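Local coordinates for VWFA domain-containing protein (PDB 3RAG), which is of unknown function but has a von Willebrand factor type A-like fold that binds a sodium ion, probably at a site akin to the metal-ion-dependent adhesion site, at residues A[82-87]-A[162-167]; A[98-103]-A[108-113]. All coordinates share one frame; numbering follows the deposited sequence.

Both contacts draw on the long helix 79-106, contact 1 near its start and contact 2 near its end. Their centres are about 27 Å apart, their nearest atoms about 13 Å. In chain order the segments run 82-87, 98-103, 108-113 and 162-167, so contact 2 falls between the two halves of contact 1. Contact 1 lies on the body of the fold, its centre about 10 Å from the centre of the chain, where the helix packs beside helix 151-165. Contact 2 is a surface contact, its centre about 26 Å from that point, where the chain turns from helix 79-106 toward helix 116-132. One helix thus links the sheet-bearing core to a projecting helical hairpin.

Contact 1 of 2, residues A[82-87]-A[162-167]; sequences TAQMMT and ALSLKV
In the layer of helices flanking the von Willebrand factor A-like sheet, helix 79-106 meets helix 151-165 through two side-chain pairs, Q84 with S164 and T87 with L165. The backbones come nearest at Q84 and S164, whose CA atoms are 7.6 Å apart. The S164 hydroxyl sits over the face of the Q84 amide, almost directly above its carbon, with OG 3.4 Å from CD; the S164 CB lies 3.6 Å from OE1 of Q84. This is packing of a hydroxyl on a flat group: S164 OG, set between its own backbone N and carbonyl carbon (chi1 76°), is bonded to the L161 carbonyl one turn back, while Q84 NE2 makes a weak bond to S80 OG. Helix 151-165 is the connection of a beta-alpha-beta crossover from strand 135-142 to strand 172-179, in a sheet parallel but for edge strand 188-194, consistent with a von Willebrand factor A-like fold whose elements are permuted along the chain. Deeper in, the methyl CG2 of T87 meets CD2 of L165 at 4.2 Å, the two side chains crossing obliquely. The hydroxyl of T87 turns back along its helix, T87 OG1 bonding A83 O at 2.8 Å, which leaves the methyl facing L165. T87 N reaches that oxygen from the opposite face. An alanine in place of Q84 is likely to strip S164 of its amide cover and open a gap between the helices. On the sheet side, A83 touches L14 and T87 touches Q12, both on strand 10-17.

Contact 2 of 2, residues A[98-103]-A[108-113]; sequences VVNQEL and GKSTED
Two hydrogen bonds converge on the side-chain oxygen of N100, tying S110 and T111 back to helix 79-106. The hydroxyl OG of S110 donates to N100 OD1 over a short 2.5 Å, lying in the plane of the amide carbonyl and on a lone pair. The backbone N of T111 reaches the same oxygen, N100 OD1, at 2.7 Å, almost in line with the C=O bond (176° at the oxygen). With CG anti to its backbone N (chi1 -165°), N100 extends its amide across to the loop, and the two donors fix the rotation of that group. A further polar link lies within 108-113: S110 N bonds D113 OD2 at 2.8 Å, on the anti side of the carboxylate, as in the reciprocal half of a capping box, while S110 OG is used on N100 instead. D113 N returns a bond to S110 O, closing the turn of the 3-10 segment 111-113.

L103 supplies the van der Waals contacts. Its CB lies 3.3 Å from the carbonyl O of K109. The nonpolar touch is that of its methyl CD1, which presses on CG2 of T111 at 3.3 Å, closer than ordinary van der Waals contact. These two side chains cross at about a right angle.

T111 also touches V122 of helix 116-132, and V99 rests on V122, V126 and L129. The loop 108-113 thus makes the turn of a helical hairpin between helices 79-106 and 116-132.

Contact 1 of 2, residues A[82-87]-A[162-167]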
loop_
_atom_site.group_PDB
_atom_site.type_symbol
_atom_site.label_atom_id
_atom_site.label_comp_id
_atom_site.label_asym_id
_atom_site.label_seq_id
_atom_site.Cartn_x
_atom_site.Cartn_y
_atom_site.Cartn_z
ATOM N N THR A 82 3.355 -11.645 2.865
ATOM C CA THR A 82 2.393 -10.835 3.602
ATOM C C THR A 82 1.917 -9.639 2.779
ATOM O O THR A 82 0.718 -9.335 2.761
ATOM C CB THR A 82 3.009 -10.368 4.927
ATOM O OG1 THR A 82 3.305 -11.525 5.716
ATOM C CG2 THR A 82 2.051 -9.479 5.690
ATOM N N ALA A 83 2.861 -8.961 2.125
ATOM C CA ALA A 83 2.539 -7.819 1.264
ATOM C C ALA A 83 1.586 -8.226 0.134
ATOM O O ALA A 83 0.625 -7.527 -0.165
ATOM C CB ALA A 83 3.819 -7.204 0.680
ATOM N N GLN A 84 1.854 -9.370 -0.480
ATOM C CA GLN A 84 0.985 -9.858 -1.546
ATOM C C GLN A 84 -0.420 -10.162 -1.006
ATOM O O GLN A 84 -1.419 -9.722 -1.589
ATOM C CB GLN A 84 1.606 -11.080 -2.233
ATOM C CG GLN A 84 2.936 -10.808 -2.900
ATOM C CD GLN A 84 3.596 -12.065 -3.430
ATOM O OE1 GLN A 84 2.920 -13.005 -3.831
ATOM N NE2 GLN A 84 4.926 -12.083 -3.434
HETATM N N MSE A 85 -0.516 -10.873 0.123
HETATM C CA MSE A 85 -1.827 -11.172 0.698
HETATM C C MSE A 85 -2.606 -9.909 1.032
HETATM O O MSE A 85 -3.812 -9.834 0.761
HETATM C CB MSE A 85 -1.725 -12.040 1.972
HETATM C CG MSE A 85 -3.065 -12.275 2.715
HETATM SE SE MSE A 85 -3.631 -11.020 3.927
HETATM C CE MSE A 85 -2.413 -11.204 5.233
HETATM N N MSE A 86 -1.950 -8.936 1.662
HETATM C CA MSE A 86 -2.688 -7.772 2.143
HETATM C C MSE A 86 -3.202 -6.972 0.959
HETATM O O MSE A 86 -4.331 -6.465 0.997
HETATM C CB MSE A 86 -1.817 -6.861 3.029
HETATM C CG MSE A 86 -1.425 -7.445 4.387
HETATM SE SE MSE A 86 -0.118 -6.420 5.208
HETATM C CE MSE A 86 0.033 -5.129 4.134
ATOM N N THR A 87 -2.357 -6.839 -0.063
ATOM C CA THR A 87 -2.693 -6.016 -1.230
ATOM C C THR A 87 -3.923 -6.628 -1.893
ATOM O O THR A 87 -4.912 -5.940 -2.159
ATOM C CB THR A 87 -1.515 -5.927 -2.214
ATOM O OG1 THR A 87 -0.412 -5.303 -1.552
ATOM C CG2 THR A 87 -1.870 -5.083 -3.455
ATOM N N ALA A 162 6.140 -6.684 -6.777
ATOM C CA ALA A 162 5.865 -6.113 -8.075
ATOM C C ALA A 162 5.786 -7.208 -9.120
ATOM O O ALA A 162 4.932 -7.169 -10.007
ATOM C CB ALA A 162 6.937 -5.061 -8.454
ATOM N N LEU A 163 6.685 -8.187 -9.030
ATOM C CA LEU A 163 6.661 -9.271 -10.003
ATOM C C LEU A 163 5.349 -10.052 -9.903
ATOM O O LEU A 163 4.755 -10.416 -10.923
ATOM C CB LEU A 163 7.869 -10.195 -9.841
ATOM C CG LEU A 163 9.209 -9.571 -10.255
ATOM C CD1 LEU A 163 10.329 -10.574 -10.069
ATOM C CD2 LEU A 163 9.187 -9.062 -11.691
ATOM N N SER A 164 4.884 -10.301 -8.681
ATOM C CA SER A 164 3.641 -11.057 -8.512
ATOM C C SER A 164 2.420 -10.285 -9.028
ATOM O O SER A 164 1.503 -10.866 -9.607
ATOM C CB SER A 164 3.430 -11.444 -7.049
ATOM O OG SER A 164 2.994 -10.320 -6.301
ATOM N N LEU A 165 2.400 -8.975 -8.811
ATOM C CA LEU A 165 1.294 -8.146 -9.283
ATOM C C LEU A 165 1.243 -8.007 -10.803
ATOM O O LEU A 165 0.172 -7.767 -11.380
ATOM C CB LEU A 165 1.326 -6.759 -8.617
ATOM C CG LEU A 165 1.128 -6.753 -7.098
ATOM C CD1 LEU A 165 1.429 -5.367 -6.546
ATOM C CD2 LEU A 165 -0.302 -7.214 -6.664
ATOM N N LYS A 166 2.381 -8.179 -11.465
ATOM C CA LYS A 166 2.447 -8.003 -12.907
ATOM C C LYS A 166 1.695 -9.119 -13.646
ATOM O O LYS A 166 1.387 -8.984 -14.817
ATOM C CB LYS A 166 3.910 -7.936 -13.375
ATOM C CG LYS A 166 4.135 -7.073 -14.613
ATOM C CD LYS A 166 5.624 -6.735 -14.845
ATOM C CE LYS A 166 6.447 -7.984 -15.147
ATOM N NZ LYS A 166 7.814 -7.667 -15.675
ATOM N N VAL A 167 1.444 -10.219 -12.951
ATOM C CA VAL A 167 0.699 -11.343 -13.495
ATOM C C VAL A 167 -0.743 -10.940 -13.859
ATOM O O VAL A 167 -1.315 -11.467 -14.809
ATOM C CB VAL A 167 0.672 -12.507 -12.468
ATOM C CG1 VAL A 167 -0.247 -13.619 -12.919
ATOM C CG2 VAL A 167 2.090 -13.035 -12.243
#

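Contact 2 of 2, residues A[98-103]-A[108-113]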
loop_
_atom_site.group_PDB
_atom_site.type_symbol
_atom_site.label_atom_id
_atom_site.label_comp_id
_atom_site.label_asym_id
_atom_site.label_seq_id
_atom_site.Cartn_x
_atom_site.Cartn_y
_atom_site.Cartn_z
ATOM N N VAL A 98 -17.351 -1.292 -4.020
ATOM C CA VAL A 98 -17.681 -0.616 -5.269
ATOM C C VAL A 98 -18.854 -1.296 -5.969
ATOM O O VAL A 98 -19.795 -0.637 -6.437
ATOM C CB VAL A 98 -16.466 -0.562 -6.234
ATOM C CG1 VAL A 98 -16.900 -0.119 -7.628
ATOM C CG2 VAL A 98 -15.389 0.372 -5.673
ATOM N N VAL A 99 -18.796 -2.621 -6.038
ATOM C CA VAL A 99 -19.841 -3.363 -6.751
ATOM C C VAL A 99 -21.172 -3.266 -6.007
ATOM O O VAL A 99 -22.238 -3.120 -6.619
ATOM C CB VAL A 99 -19.436 -4.821 -6.984
ATOM C CG1 VAL A 99 -20.627 -5.639 -7.449
ATOM C CG2 VAL A 99 -18.315 -4.895 -8.005
ATOM N N ASN A 100 -21.105 -3.322 -4.687
ATOM C CA ASN A 100 -22.318 -3.179 -3.890
ATOM C C ASN A 100 -22.989 -1.819 -4.129
ATOM O O ASN A 100 -24.198 -1.734 -4.323
ATOM C CB ASN A 100 -22.020 -3.399 -2.413
ATOM C CG ASN A 100 -23.275 -3.608 -1.607
ATOM O OD1 ASN A 100 -23.980 -4.609 -1.785
ATOM N ND2 ASN A 100 -23.576 -2.659 -0.723
ATOM N N GLN A 101 -22.200 -0.750 -4.144
ATOM C CA GLN A 101 -22.739 0.573 -4.464
ATOM C C GLN A 101 -23.374 0.695 -5.857
ATOM O O GLN A 101 -24.348 1.425 -6.044
ATOM C CB GLN A 101 -21.635 1.631 -4.304
ATOM C CG GLN A 101 -22.082 2.841 -3.519
ATOM C CD GLN A 101 -22.642 2.480 -2.150
ATOM O OE1 GLN A 101 -22.128 1.589 -1.467
ATOM N NE2 GLN A 101 -23.705 3.167 -1.746
ATOM N N GLU A 102 -22.801 0.009 -6.842
ATOM C CA GLU A 102 -23.338 0.013 -8.193
ATOM C C GLU A 102 -24.653 -0.742 -8.211
ATOM O O GLU A 102 -25.606 -0.336 -8.875
ATOM C CB GLU A 102 -22.357 -0.662 -9.161
ATOM C CG GLU A 102 -21.312 0.245 -9.735
ATOM C CD GLU A 102 -21.928 1.325 -10.595
ATOM O OE1 GLU A 102 -22.403 1.007 -11.711
ATOM O OE2 GLU A 102 -21.952 2.489 -10.138
ATOM N N LEU A 103 -24.693 -1.853 -7.490
ATOM C CA LEU A 103 -25.913 -2.657 -7.407
ATOM C C LEU A 103 -27.058 -1.815 -6.852
ATOM O O LEU A 103 -28.189 -1.868 -7.344
ATOM C CB LEU A 103 -25.704 -3.882 -6.519
ATOM C CG LEU A 103 -25.042 -5.080 -7.196
ATOM C CD1 LEU A 103 -24.605 -6.139 -6.185
ATOM C CD2 LEU A 103 -25.992 -5.678 -8.234
ATOM N N GLY A 108 -32.182 -1.407 -6.086
ATOM C CA GLY A 108 -32.254 -0.986 -4.701
ATOM C C GLY A 108 -31.645 -2.035 -3.795
ATOM O O GLY A 108 -31.695 -1.918 -2.574
ATOM N N LYS A 109 -31.089 -3.080 -4.400
ATOM C CA LYS A 109 -30.530 -4.200 -3.649
ATOM C C LYS A 109 -29.002 -4.284 -3.512
ATOM O O LYS A 109 -28.254 -4.117 -4.473
ATOM C CB LYS A 109 -31.049 -5.522 -4.220
ATOM C CG LYS A 109 -32.551 -5.565 -4.426
ATOM C CD LYS A 109 -32.960 -6.828 -5.163
ATOM C CE LYS A 109 -34.409 -7.183 -4.891
ATOM N NZ LYS A 109 -34.719 -8.567 -5.337
ATOM N N SER A 110 -28.580 -4.550 -2.281
ATOM C CA SER A 110 -27.203 -4.812 -1.895
ATOM C C SER A 110 -26.937 -6.291 -2.167
ATOM O O SER A 110 -27.869 -7.053 -2.407
ATOM C CB SER A 110 -27.041 -4.511 -0.406
ATOM O OG SER A 110 -25.720 -4.765 0.029
ATOM N N THR A 111 -25.682 -6.719 -2.127
ATOM C CA THR A 111 -25.390 -8.107 -2.483
ATOM C C THR A 111 -26.086 -9.068 -1.525
ATOM O O THR A 111 -26.432 -10.185 -1.897
ATOM C CB THR A 111 -23.873 -8.405 -2.471
ATOM O OG1 THR A 111 -23.335 -8.063 -1.188
ATOM C CG2 THR A 111 -23.168 -7.602 -3.539
ATOM N N GLU A 112 -26.280 -8.617 -0.288
ATOM C CA GLU A 112 -26.958 -9.402 0.745
ATOM C C GLU A 112 -28.439 -9.662 0.437
ATOM O O GLU A 112 -29.033 -10.582 1.005
ATOM C CB GLU A 112 -26.826 -8.721 2.113
ATOM C CG GLU A 112 -25.388 -8.646 2.641
ATOM C CD GLU A 112 -24.728 -10.014 2.772
ATOM O OE1 GLU A 112 -25.404 -10.981 3.202
ATOM O OE2 GLU A 112 -23.527 -10.121 2.441
ATOM N N ASP A 113 -29.025 -8.828 -0.424
ATOM C CA ASP A 113 -30.431 -8.933 -0.812
ATOM C C ASP A 113 -30.615 -9.863 -2.013
ATOM O O ASP A 113 -31.741 -10.132 -2.428
ATOM C CB ASP A 113 -30.993 -7.556 -1.190
ATOM C CG ASP A 113 -30.908 -6.545 -0.056
ATOM O OD1 ASP A 113 -31.324 -6.873 1.074
ATOM O OD2 ASP A 113 -30.432 -5.412 -0.304
#